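Local coordinates for protein 23S rRNA-specific endonuclease VapC20 (Mycobacterium tuberculosis H37Rv, PDB 5WZF) that cleaves 23S rRNA in the sarcin-ricin loop as the magnesium-dependent endoribonuclease toxin of a type II toxin-antitoxin system, at residues F115-A126 / D132-V141. Numbering follows the deposited sequence.
Sequences FAVMRKKGIQNA and DFSAAGFVEV
The ring of Phe115 turns its edge to the face of Phe133, CE1 standing over the centre of that ring in a T-shaped pair with planes at 88°. Ala136 covers one face of Phe115, its CB 3.7 Å from the ring centroid in a CH-pi contact, while Phe138 lies slid aside with little overlap. Met118 joins two of these rings: its SD sits over the face of Phe138, 4.1 Å from the centroid, and also meets the edge of Phe133, where SD lies 3.6 Å from Phe133 CE2. A bend at chi3 (69°) carries the methyl back over Phe138, and Met118 CE lies 3.5 Å from Phe138 CD1. Ala126 CB touches Phe133 CD2 obliquely.

Beside this aromatic cluster, the bend at chi2 (66°) turns the amide of Gln124 back toward Gly137, where NE2 donates to a lone pair of Gly137 O at 3.0 Å in a bent bond, the oxygen tilted out of the amide plane; a water bridges Gln124 OE1 to the same carbonyl. Gly137, with positive phi, belongs to the Schellman motif closing helix 132-135. The backbones are laced by Val139 N to Gln124 O, Ala126 N to Val139 O (2.7 Å) and Val141 N to Ala126 O. Phe133 reaches Asp18, a predicted magnesium ligand. Parallel strands 125-127 and 139-140, joined through helix 132-135, form the last beta-alpha-beta unit of the PIN domain, with 139-140 at the sheet edge.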
ATOM      1  N   PHE B 115      12.601  -2.670  -1.485  1.00 15.92           N
ATOM      2  CA  PHE B 115      13.844  -3.409  -1.680  1.00 16.57           C
ATOM      3  C   PHE B 115      14.134  -3.569  -3.166  1.00 17.50           C
ATOM      4  O   PHE B 115      15.275  -3.431  -3.605  1.00 16.79           O
ATOM      5  CB  PHE B 115      13.779  -4.788  -1.014  1.00 13.57           C
ATOM      6  CG  PHE B 115      13.482  -4.744   0.459  1.00 15.21           C
ATOM      7  CD1 PHE B 115      13.761  -3.610   1.211  1.00 14.21           C
ATOM      8  CD2 PHE B 115      12.924  -5.845   1.094  1.00 15.36           C
ATOM      9  CE1 PHE B 115      13.487  -3.576   2.568  1.00 12.36           C
ATOM     10  CE2 PHE B 115      12.648  -5.819   2.449  1.00 14.68           C
ATOM     11  CZ  PHE B 115      12.925  -4.680   3.189  1.00 14.27           C
ATOM     12  N   ALA B 116      13.087  -3.864  -3.931  1.00 15.41           N
ATOM     13  CA  ALA B 116      13.217  -4.074  -5.368  1.00 16.72           C
ATOM     14  C   ALA B 116      13.620  -2.795  -6.091  1.00 16.68           C
ATOM     15  O   ALA B 116      14.395  -2.835  -7.047  1.00 18.29           O
ATOM     16  CB  ALA B 116      11.914  -4.619  -5.941  1.00 16.87           C
ATOM     17  N   VAL B 117      13.088  -1.662  -5.640  1.00 16.34           N
ATOM     18  CA  VAL B 117      13.453  -0.377  -6.223  1.00 14.37           C
ATOM     19  C   VAL B 117      14.926  -0.083  -5.956  1.00 14.89           C
ATOM     20  O   VAL B 117      15.654   0.351  -6.850  1.00 17.36           O
ATOM     21  CB  VAL B 117      12.582   0.779  -5.670  1.00 16.46           C
ATOM     22  CG1 VAL B 117      13.144   2.129  -6.103  1.00 17.23           C
ATOM     23  CG2 VAL B 117      11.133   0.632  -6.133  1.00 17.39           C
ATOM     24  N   MET B 118      15.369  -0.336  -4.725  1.00 14.72           N
ATOM     25  CA  MET B 118      16.749  -0.052  -4.348  1.00 17.73           C
ATOM     26  C   MET B 118      17.724  -0.937  -5.124  1.00 20.14           C
ATOM     27  O   MET B 118      18.789  -0.479  -5.535  1.00 22.63           O
ATOM     28  CB  MET B 118      16.945  -0.228  -2.837  1.00 17.40           C
ATOM     29  CG  MET B 118      16.183   0.794  -1.990  1.00 13.69           C
ATOM     30  SD  MET B 118      16.391   0.565  -0.206  1.00 16.52           S
ATOM     31  CE  MET B 118      18.115   1.014   0.007  1.00 16.69           C
ATOM     32  N   ARG B 119      17.353  -2.199  -5.330  1.00 20.11           N
ATOM     33  CA  ARG B 119      18.170  -3.100  -6.134  1.00 19.96           C
ATOM     34  C   ARG B 119      18.249  -2.603  -7.575  1.00 21.57           C
ATOM     35  O   ARG B 119      19.315  -2.613  -8.187  1.00 24.92           O
ATOM     36  CB  ARG B 119      17.620  -4.528  -6.100  1.00 21.44           C
ATOM     37  CG  ARG B 119      17.783  -5.245  -4.768  1.00 22.62           C
ATOM     38  CD  ARG B 119      17.578  -6.754  -4.917  1.00 29.29           C
ATOM     39  NE  ARG B 119      16.243  -7.102  -5.400  1.00 29.94           N
ATOM     40  CZ  ARG B 119      15.175  -7.245  -4.620  1.00 30.00           C
ATOM     41  NH1 ARG B 119      15.280  -7.068  -3.308  1.00 27.80           N
ATOM     42  NH2 ARG B 119      14.000  -7.565  -5.149  1.00 24.61           N
ATOM     43  N   LYS B 120      17.112  -2.168  -8.108  1.00 20.75           N
ATOM     44  CA  LYS B 120      17.052  -1.663  -9.474  1.00 23.24           C
ATOM     45  C   LYS B 120      17.896  -0.404  -9.644  1.00 24.58           C
ATOM     46  O   LYS B 120      18.610  -0.248 -10.635  1.00 29.00           O
ATOM     47  CB  LYS B 120      15.599  -1.376  -9.873  1.00 26.94           C
ATOM     48  CG  LYS B 120      15.455  -0.619 -11.187  1.00 34.73           C
ATOM     49  CD  LYS B 120      14.008  -0.228 -11.460  1.00 35.58           C
ATOM     50  CE  LYS B 120      13.890   0.606 -12.731  1.00 41.20           C
ATOM     51  NZ  LYS B 120      12.472   0.947 -13.049  1.00 43.39           N
ATOM     52  N   LYS B 121      17.818   0.489  -8.664  1.00 23.37           N
ATOM     53  CA  LYS B 121      18.475   1.786  -8.755  1.00 27.43           C
ATOM     54  C   LYS B 121      19.895   1.777  -8.198  1.00 31.01           C
ATOM     55  O   LYS B 121      20.612   2.772  -8.301  1.00 32.27           O
ATOM     56  CB  LYS B 121      17.644   2.844  -8.031  1.00 24.03           C
ATOM     57  CG  LYS B 121      16.277   3.075  -8.647  1.00 26.29           C
ATOM     58  CD  LYS B 121      16.403   3.644 -10.049  1.00 33.38           C
ATOM     59  CE  LYS B 121      15.044   3.982 -10.641  1.00 41.48           C
ATOM     60  NZ  LYS B 121      15.167   4.597 -11.996  1.00 48.20           N
ATOM     61  N   GLY B 122      20.301   0.657  -7.611  1.00 24.08           N
ATOM     62  CA  GLY B 122      21.644   0.536  -7.070  1.00 25.54           C
ATOM     63  C   GLY B 122      21.826   1.351  -5.805  1.00 25.05           C
ATOM     64  O   GLY B 122      22.915   1.850  -5.520  1.00 28.06           O
ATOM     65  N   ILE B 123      20.748   1.478  -5.041  1.00 20.77           N
ATOM     66  CA  ILE B 123      20.761   2.232  -3.794  1.00 21.76           C
ATOM     67  C   ILE B 123      21.011   1.292  -2.622  1.00 21.17           C
ATOM     68  O   ILE B 123      20.384   0.239  -2.519  1.00 22.07           O
ATOM     69  CB  ILE B 123      19.434   2.982  -3.583  1.00 21.63           C
ATOM     70  CG1 ILE B 123      19.179   3.942  -4.750  1.00 27.49           C
ATOM     71  CG2 ILE B 123      19.435   3.731  -2.255  1.00 19.20           C
ATOM     72  CD1 ILE B 123      17.797   4.557  -4.746  1.00 28.31           C
ATOM     73  N   GLN B 124      21.936   1.666  -1.742  1.00 22.37           N
ATOM     74  CA  GLN B 124      22.236   0.844  -0.575  1.00 22.24           C
ATOM     75  C   GLN B 124      21.739   1.502   0.707  1.00 21.29           C
ATOM     76  O   GLN B 124      21.416   0.822   1.681  1.00 22.78           O
ATOM     77  CB  GLN B 124      23.740   0.570  -0.486  1.00 28.64           C
ATOM     78  CG  GLN B 124      24.176  -0.262   0.725  1.00 30.63           C
ATOM     79  CD  GLN B 124      23.666  -1.703   0.702  1.00 33.23           C
ATOM     80  OE1 GLN B 124      23.011  -2.138  -0.248  1.00 31.05           O
ATOM     81  NE2 GLN B 124      23.973  -2.448   1.759  1.00 26.84           N
ATOM     82  N   ASN B 125      21.664   2.830   0.693  1.00 19.52           N
ATOM     83  CA  ASN B 125      21.264   3.589   1.875  1.00 20.51           C
ATOM     84  C   ASN B 125      19.775   3.912   1.901  1.00 20.14           C
ATOM     85  O   ASN B 125      19.220   4.425   0.930  1.00 19.64           O
ATOM     86  CB  ASN B 125      22.064   4.884   1.968  1.00 23.71           C
ATOM     87  CG  ASN B 125      23.536   4.637   2.220  1.00 29.95           C
ATOM     88  OD1 ASN B 125      23.908   3.686   2.908  1.00 31.45           O
ATOM     89  ND2 ASN B 125      24.383   5.490   1.660  1.00 31.13           N
ATOM     90  N   ALA B 126      19.135   3.623   3.026  1.00 18.03           N
ATOM     91  CA  ALA B 126      17.730   3.952   3.191  1.00 15.48           C
ATOM     92  C   ALA B 126      17.515   4.878   4.377  1.00 17.55           C
ATOM     93  O   ALA B 126      18.114   4.694   5.436  1.00 18.17           O
ATOM     94  CB  ALA B 126      16.903   2.685   3.360  1.00 16.51           C
ATOM     95  N   ASP B 132      13.856  -3.185   9.249  1.00 18.50           N
ATOM     96  CA  ASP B 132      13.484  -4.138   8.203  1.00 18.98           C
ATOM     97  C   ASP B 132      14.431  -4.039   7.010  1.00 19.15           C
ATOM     98  O   ASP B 132      14.784  -5.047   6.405  1.00 19.19           O
ATOM     99  CB  ASP B 132      12.041  -3.920   7.749  1.00 22.13           C
ATOM    100  CG  ASP B 132      11.038  -4.236   8.838  1.00 29.50           C
ATOM    101  OD1 ASP B 132      11.247  -5.222   9.576  1.00 34.13           O
ATOM    102  OD2 ASP B 132      10.045  -3.493   8.960  1.00 35.37           O
ATOM    103  N   PHE B 133      14.841  -2.820   6.675  1.00 17.19           N
ATOM    104  CA  PHE B 133      15.821  -2.621   5.613  1.00 15.47           C
ATOM    105  C   PHE B 133      17.188  -3.192   6.004  1.00 18.40           C
ATOM    106  O   PHE B 133      17.887  -3.786   5.176  1.00 17.28           O
ATOM    107  CB  PHE B 133      15.932  -1.135   5.271  1.00 13.87           C
ATOM    108  CG  PHE B 133      14.788  -0.622   4.435  1.00 13.81           C
ATOM    109  CD1 PHE B 133      13.549  -0.369   5.005  1.00 16.35           C
ATOM    110  CD2 PHE B 133      14.954  -0.393   3.080  1.00 15.90           C
ATOM    111  CE1 PHE B 133      12.489   0.101   4.233  1.00 17.12           C
ATOM    112  CE2 PHE B 133      13.906   0.077   2.302  1.00 14.57           C
ATOM    113  CZ  PHE B 133      12.672   0.325   2.880  1.00 15.62           C
ATOM    114  N   SER B 134      17.569  -3.019   7.269  1.00 18.16           N
ATOM    115  CA  SER B 134      18.812  -3.599   7.774  1.00 18.61           C
ATOM    116  C   SER B 134      18.789  -5.120   7.669  1.00 23.87           C
ATOM    117  O   SER B 134      19.781  -5.737   7.284  1.00 22.75           O
ATOM    118  CB  SER B 134      19.053  -3.184   9.226  1.00 21.94           C
ATOM    119  OG  SER B 134      19.075  -1.775   9.354  1.00 22.74           O
ATOM    120  N   ALA B 135      17.653  -5.721   8.011  1.00 20.61           N
ATOM    121  CA  ALA B 135      17.519  -7.172   7.942  1.00 23.25           C
ATOM    122  C   ALA B 135      17.604  -7.659   6.499  1.00 23.23           C
ATOM    123  O   ALA B 135      18.096  -8.757   6.232  1.00 26.02           O
ATOM    124  CB  ALA B 135      16.213  -7.623   8.580  1.00 24.31           C
ATOM    125  N   ALA B 136      17.133  -6.834   5.571  1.00 20.77           N
ATOM    126  CA  ALA B 136      17.106  -7.208   4.163  1.00 21.15           C
ATOM    127  C   ALA B 136      18.439  -6.927   3.476  1.00 23.76           C
ATOM    128  O   ALA B 136      18.606  -7.208   2.290  1.00 26.99           O
ATOM    129  CB  ALA B 136      15.979  -6.483   3.441  1.00 19.32           C
ATOM    130  N   GLY B 137      19.391  -6.375   4.220  1.00 21.34           N
ATOM    131  CA  GLY B 137      20.740  -6.215   3.706  1.00 24.59           C
ATOM    132  C   GLY B 137      21.089  -4.818   3.234  1.00 24.35           C
ATOM    133  O   GLY B 137      22.117  -4.620   2.585  1.00 26.37           O
ATOM    134  N   PHE B 138      20.238  -3.847   3.554  1.00 19.15           N
ATOM    135  CA  PHE B 138      20.510  -2.455   3.217  1.00 22.04           C
ATOM    136  C   PHE B 138      20.988  -1.708   4.457  1.00 24.05           C
ATOM    137  O   PHE B 138      21.037  -2.275   5.548  1.00 26.68           O
ATOM    138  CB  PHE B 138      19.266  -1.779   2.629  1.00 18.47           C
ATOM    139  CG  PHE B 138      18.757  -2.433   1.374  1.00 17.78           C
ATOM    140  CD1 PHE B 138      19.371  -2.199   0.154  1.00 18.48           C
ATOM    141  CD2 PHE B 138      17.671  -3.290   1.417  1.00 20.49           C
ATOM    142  CE1 PHE B 138      18.906  -2.802  -1.004  1.00 19.11           C
ATOM    143  CE2 PHE B 138      17.203  -3.900   0.265  1.00 23.12           C
ATOM    144  CZ  PHE B 138      17.822  -3.657  -0.946  1.00 18.97           C
ATOM    145  N   VAL B 139      21.343  -0.440   4.287  1.00 16.95           N
ATOM    146  CA  VAL B 139      21.801   0.371   5.407  1.00 18.20           C
ATOM    147  C   VAL B 139      20.759   1.411   5.792  1.00 18.91           C
ATOM    148  O   VAL B 139      20.395   2.257   4.975  1.00 23.20           O
ATOM    149  CB  VAL B 139      23.121   1.095   5.081  1.00 19.75           C
ATOM    150  CG1 VAL B 139      23.448   2.118   6.161  1.00 19.94           C
ATOM    151  CG2 VAL B 139      24.264   0.085   4.898  1.00 21.40           C
ATOM    152  N   GLU B 140      20.276   1.349   7.029  1.00 18.87           N
ATOM    153  CA  GLU B 140      19.400   2.398   7.543  1.00 16.43           C
ATOM    154  C   GLU B 140      20.270   3.485   8.155  1.00 18.29           C
ATOM    155  O   GLU B 140      20.929   3.275   9.175  1.00 18.99           O
ATOM    156  CB  GLU B 140      18.407   1.840   8.558  1.00 16.55           C
ATOM    157  CG  GLU B 140      17.539   0.746   7.965  1.00 19.23           C
ATOM    158  CD  GLU B 140      16.484   0.231   8.919  1.00 26.53           C
ATOM    159  OE1 GLU B 140      16.344   0.793  10.028  1.00 23.07           O
ATOM    160  OE2 GLU B 140      15.788  -0.738   8.545  1.00 27.55           O
ATOM    161  N   VAL B 141      20.283   4.641   7.505  1.00 20.04           N
ATOM    162  CA  VAL B 141      21.167   5.730   7.892  1.00 20.40           C
ATOM    163  C   VAL B 141      20.810   6.256   9.274  1.00 23.84           C
ATOM    164  O   VAL B 141      19.635   6.434   9.597  1.00 21.91           O
ATOM    165  CB  VAL B 141      21.115   6.873   6.868  1.00 27.08           C
ATOM    166  CG1 VAL B 141      22.074   7.990   7.256  1.00 24.47           C
ATOM    167  CG2 VAL B 141      21.440   6.343   5.483  1.00 27.53           C
TER
HETATM  168  O   HOH W   1      21.962  -4.867  -0.638  1.00 42.09           O